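Local coordinates for uncharacterized conserved protein (PDB 3C2Q), which catalyses the NAD-dependent cyclisation of L-ornithine to L-proline with release of ammonia, at residues Gly215-Ala220 and Gly224-Gly229; Tyr232-Ile235 and Pro240-Leu243. All coordinates share one frame; numbering follows the deposited sequence.

Contact 1. Residues Gly215-Ala220 and Gly224-Gly229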
loop_
_atom_site.group_PDB
_atom_site.type_symbol
_atom_site.label_atom_id
_atom_site.label_comp_id
_atom_site.label_asym_id
_atom_site.label_seq_id
_atom_site.Cartn_x
_atom_site.Cartn_y
_atom_site.Cartn_z
ATOM N N GLY B 215 -15.608 -36.187 -7.731
ATOM C CA GLY B 215 -15.297 -36.780 -6.401
ATOM C C GLY B 215 -14.068 -36.223 -5.683
ATOM O O GLY B 215 -13.981 -36.263 -4.460
ATOM N N ASN B 216 -13.094 -35.752 -6.460
ATOM C CA ASN B 216 -11.880 -35.103 -5.981
ATOM C C ASN B 216 -11.095 -34.707 -7.219
ATOM O O ASN B 216 -11.542 -34.992 -8.353
ATOM C CB ASN B 216 -11.059 -35.963 -4.993
ATOM C CG ASN B 216 -10.727 -37.380 -5.534
ATOM O OD1 ASN B 216 -10.341 -37.560 -6.685
ATOM N ND2 ASN B 216 -10.854 -38.372 -4.668
ATOM N N ILE B 217 -9.975 -34.005 -7.023
ATOM C CA ILE B 217 -9.132 -33.593 -8.153
ATOM C C ILE B 217 -8.547 -34.792 -8.928
ATOM O O ILE B 217 -8.634 -34.835 -10.173
ATOM C CB ILE B 217 -8.006 -32.633 -7.705
ATOM C CG1 ILE B 217 -8.632 -31.296 -7.262
ATOM C CG2 ILE B 217 -6.960 -32.437 -8.830
ATOM C CD1 ILE B 217 -7.647 -30.389 -6.583
ATOM N N LYS B 218 -7.970 -35.743 -8.196
ATOM C CA LYS B 218 -7.405 -36.960 -8.809
ATOM C C LYS B 218 -8.385 -37.676 -9.746
ATOM O O LYS B 218 -8.017 -38.031 -10.864
ATOM C CB LYS B 218 -6.874 -37.901 -7.738
ATOM C CG LYS B 218 -6.226 -39.194 -8.293
ATOM C CD LYS B 218 -5.509 -39.932 -7.182
ATOM C CE LYS B 218 -4.661 -41.086 -7.706
ATOM N NZ LYS B 218 -3.774 -41.652 -6.616
ATOM N N ASN B 219 -9.628 -37.854 -9.303
ATOM C CA ASN B 219 -10.673 -38.474 -10.135
ATOM C C ASN B 219 -10.965 -37.684 -11.395
ATOM O O ASN B 219 -11.199 -38.264 -12.466
ATOM C CB ASN B 219 -11.984 -38.619 -9.366
ATOM C CG ASN B 219 -11.933 -39.713 -8.317
ATOM O OD1 ASN B 219 -10.940 -40.406 -8.188
ATOM N ND2 ASN B 219 -13.012 -39.847 -7.549
ATOM N N ALA B 220 -11.022 -36.354 -11.263
ATOM C CA ALA B 220 -11.209 -35.466 -12.415
ATOM C C ALA B 220 -10.071 -35.550 -13.434
ATOM O O ALA B 220 -10.293 -35.378 -14.621
ATOM C CB ALA B 220 -11.381 -33.978 -11.941
ATOM N N GLY B 224 -10.325 -37.557 -17.414
ATOM C CA GLY B 224 -10.102 -36.642 -18.532
ATOM C C GLY B 224 -10.838 -35.310 -18.456
ATOM O O GLY B 224 -10.786 -34.518 -19.396
ATOM N N VAL B 225 -11.528 -35.052 -17.345
ATOM C CA VAL B 225 -12.207 -33.762 -17.134
ATOM C C VAL B 225 -11.167 -32.618 -16.984
ATOM O O VAL B 225 -11.244 -31.591 -17.667
ATOM C CB VAL B 225 -13.157 -33.835 -15.917
ATOM C CG1 VAL B 225 -13.628 -32.456 -15.493
ATOM C CG2 VAL B 225 -14.376 -34.765 -16.253
ATOM N N LEU B 226 -10.173 -32.852 -16.135
ATOM C CA LEU B 226 -9.106 -31.877 -15.868
ATOM C C LEU B 226 -7.847 -32.298 -16.591
ATOM O O LEU B 226 -7.273 -33.345 -16.278
ATOM C CB LEU B 226 -8.865 -31.775 -14.365
ATOM C CG LEU B 226 -7.858 -30.722 -13.890
ATOM C CD1 LEU B 226 -8.338 -29.334 -14.352
ATOM C CD2 LEU B 226 -7.688 -30.801 -12.375
ATOM N N LYS B 227 -7.421 -31.466 -17.541
ATOM C CA LYS B 227 -6.395 -31.811 -18.537
ATOM C C LYS B 227 -5.138 -30.941 -18.500
ATOM O O LYS B 227 -4.201 -31.152 -19.284
ATOM C CB LYS B 227 -6.995 -31.662 -19.949
ATOM C CG LYS B 227 -8.070 -32.695 -20.298
ATOM C CD LYS B 227 -8.622 -32.495 -21.744
ATOM C CE LYS B 227 -9.848 -31.557 -21.769
ATOM N NZ LYS B 227 -10.883 -31.899 -22.833
ATOM N N GLU B 228 -5.125 -29.921 -17.634
ATOM C CA GLU B 228 -3.996 -28.986 -17.620
ATOM C C GLU B 228 -4.046 -28.168 -16.326
ATOM O O GLU B 228 -5.090 -28.144 -15.643
ATOM C CB GLU B 228 -4.038 -28.029 -18.839
ATOM C CG GLU B 228 -5.186 -27.030 -18.757
ATOM C CD GLU B 228 -5.331 -26.091 -19.969
ATOM O OE1 GLU B 228 -5.443 -26.578 -21.106
ATOM O OE2 GLU B 228 -5.379 -24.850 -19.783
ATOM N N GLY B 229 -2.933 -27.501 -15.999
ATOM C CA GLY B 229 -2.919 -26.544 -14.885
ATOM C C GLY B 229 -2.082 -27.058 -13.721
ATOM O O GLY B 229 -1.426 -28.119 -13.782
#
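Ile217 and Leu226 meet where a short helix faces the loop that leaves it, in the helical layer of the Rossmann-fold domain, where a Schellman motif at Gly224 ends helix 217-222. The methyl CG2 of Ile217 reaches CD2 of Leu226 at 4.0 Å. Leu226 gets there because its CG stands opposite the backbone N (chi1 -175°), which brings CD2 against Ile217. Both side chains also lie on Ile178 of helix 171-183, so the pair belongs to a larger apolar layer. Beside them, CB of Ala220 packs 4.1 Å from CB of Leu226, while its other neighbours include Ile211 of helix 203-214. Outward, the backbone takes over. The carbonyl O of Ala220 accepts from Leu226 N at 2.9 Å, with a nearly straight N-H...O angle of 173° although the donor sits well above the carbonyl plane, and CB of Val225 lies 3.5 Å from Ala220 O. The positive phi of Gly224 is consistent with the turn that brings Leu226 N back to this oxygen. At the opposite helix end Asn216 is the N-cap: its OD1 takes the amide hydrogen of Asn219 N, 2.7 Å away and almost in line with the side-chain C=O.

Contact 2. Residues Tyr232-Ile235 and Pro240-Leu243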
loop_
_atom_site.group_PDB
_atom_site.type_symbol
_atom_site.label_atom_id
_atom_site.label_comp_id
_atom_site.label_asym_id
_atom_site.label_seq_id
_atom_site.Cartn_x
_atom_site.Cartn_y
_atom_site.Cartn_z
ATOM N N TYR B 232 -3.552 -30.329 -11.887
ATOM C CA TYR B 232 -3.249 -31.394 -12.869
ATOM C C TYR B 232 -1.782 -31.841 -12.827
ATOM O O TYR B 232 -1.484 -33.033 -12.696
ATOM C CB TYR B 232 -3.637 -30.948 -14.276
ATOM C CG TYR B 232 -3.185 -31.894 -15.381
ATOM C CD1 TYR B 232 -3.990 -32.973 -15.778
ATOM C CD2 TYR B 232 -1.959 -31.708 -16.028
ATOM C CE1 TYR B 232 -3.568 -33.848 -16.809
ATOM C CE2 TYR B 232 -1.528 -32.579 -17.065
ATOM C CZ TYR B 232 -2.351 -33.642 -17.438
ATOM O OH TYR B 232 -1.934 -34.500 -18.441
ATOM N N GLN B 233 -0.855 -30.899 -12.912
ATOM C CA GLN B 233 0.537 -31.263 -12.843
ATOM C C GLN B 233 0.939 -31.900 -11.516
ATOM O O GLN B 233 1.857 -32.733 -11.499
ATOM C CB GLN B 233 1.462 -30.105 -13.180
ATOM C CG GLN B 233 1.343 -29.652 -14.638
ATOM C CD GLN B 233 1.853 -30.672 -15.654
ATOM O OE1 GLN B 233 2.597 -31.604 -15.319
ATOM N NE2 GLN B 233 1.444 -30.490 -16.911
ATOM N N CYS B 234 0.293 -31.503 -10.423
ATOM C CA CYS B 234 0.572 -32.143 -9.127
ATOM C C CYS B 234 0.146 -33.619 -9.170
ATOM O O CYS B 234 0.887 -34.491 -8.704
ATOM C CB CYS B 234 -0.138 -31.427 -7.968
ATOM S SG CYS B 234 0.635 -29.821 -7.552
ATOM N N ILE B 235 -1.055 -33.875 -9.684
ATOM C CA ILE B 235 -1.525 -35.257 -9.856
ATOM C C ILE B 235 -0.537 -36.059 -10.712
ATOM O O ILE B 235 -0.075 -37.136 -10.298
ATOM C CB ILE B 235 -2.956 -35.313 -10.447
ATOM C CG1 ILE B 235 -3.972 -34.675 -9.466
ATOM C CG2 ILE B 235 -3.361 -36.777 -10.844
ATOM C CD1 ILE B 235 -3.886 -35.212 -7.984
ATOM N N PRO B 240 2.639 -33.650 -3.654
ATOM C CA PRO B 240 1.612 -33.518 -2.634
ATOM C C PRO B 240 1.175 -32.055 -2.480
ATOM O O PRO B 240 1.978 -31.144 -2.690
ATOM C CB PRO B 240 2.328 -33.960 -1.355
ATOM C CG PRO B 240 3.726 -33.669 -1.598
ATOM C CD PRO B 240 3.955 -33.958 -3.068
ATOM N N TYR B 241 -0.085 -31.853 -2.147
ATOM C CA TYR B 241 -0.572 -30.514 -1.849
ATOM C C TYR B 241 -1.427 -30.574 -0.608
ATOM O O TYR B 241 -1.936 -31.654 -0.228
ATOM C CB TYR B 241 -1.337 -29.902 -3.031
ATOM C CG TYR B 241 -2.425 -30.784 -3.616
ATOM C CD1 TYR B 241 -3.699 -30.794 -3.073
ATOM C CD2 TYR B 241 -2.176 -31.580 -4.745
ATOM C CE1 TYR B 241 -4.704 -31.598 -3.599
ATOM C CE2 TYR B 241 -3.175 -32.379 -5.290
ATOM C CZ TYR B 241 -4.431 -32.392 -4.700
ATOM O OH TYR B 241 -5.428 -33.169 -5.220
ATOM N N VAL B 242 -1.576 -29.428 0.043
ATOM C CA VAL B 242 -2.434 -29.336 1.191
ATOM C C VAL B 242 -3.321 -28.140 0.917
ATOM O O VAL B 242 -2.804 -27.035 0.751
ATOM C CB VAL B 242 -1.603 -29.116 2.495
ATOM C CG1 VAL B 242 -2.511 -28.963 3.699
ATOM C CG2 VAL B 242 -0.579 -30.237 2.717
ATOM N N LEU B 243 -4.628 -28.353 0.824
ATOM C CA LEU B 243 -5.557 -27.266 0.617
ATOM C C LEU B 243 -6.299 -27.041 1.921
ATOM O O LEU B 243 -7.090 -27.902 2.356
ATOM C CB LEU B 243 -6.547 -27.584 -0.524
ATOM C CG LEU B 243 -5.962 -27.896 -1.904
ATOM C CD1 LEU B 243 -7.128 -28.153 -2.879
ATOM C CD2 LEU B 243 -5.029 -26.767 -2.396
#
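Helix 230-237 returns to the parallel sheet of the Rossmann domain here, laying Cys234 and Ile235 against Tyr241 at the start of strand 241-244, one of the two outermost strands of that sheet within the chain. The tyrosine ring carries the strand side of the contact. Its CD2 lies 3.8 Å from CB of Cys234, which meets the ring obliquely, whereas the methyl CD1 of Ile235 comes at the ring edge, close to its plane, 4.0 Å from CE2 and 3.8 Å from the OH of Tyr241. The ring owes its position to a chi1 of 51°, which sets CG between the backbone N and the carbonyl carbon and lays the ring beside Cys234 and Ile235. Its hydroxyl is hydrogen-bonded to Asp255 OD1, and that bond, together with the aliphatic neighbours, helps fix the direction of the phenol. A leucine in place of Tyr241 would probably leave Asp255 without this hydroxyl partner and Ile235 CD1 without the ring edge it rests on. No hydrogen bond joins the two segments, so apolar packing alone makes this contact, while the strand is held by backbone bonds from Pro240 and Val242 to Ile167 in the adjacent strand 166-170. A helix packed through its apolar side chains onto the strand that follows it is typical of the alpha/beta layering of a Rossmann fold.

How the contacts relate
Following the chain from its N terminus, contact 1 closes first, folding the loop 224-229 back on helix 217-222. The loop then runs straight into helix 230-237, and contact 2 closes the next turn by setting that helix on strand 241-244. The two loops are in series, neither nested nor crossed, with centres about 11 Å apart. They nevertheless touch: Ile217 CB lies 3.6 Å from Tyr241 OH, and Ile217 CG2 packs on Ile235 CG1 at 3.8 Å. Leu226 O also packs on CD1 of Tyr232, 3.3 Å away. Two consecutive helices are thereby joined to each other and to an edge of the parallel Rossmann sheet.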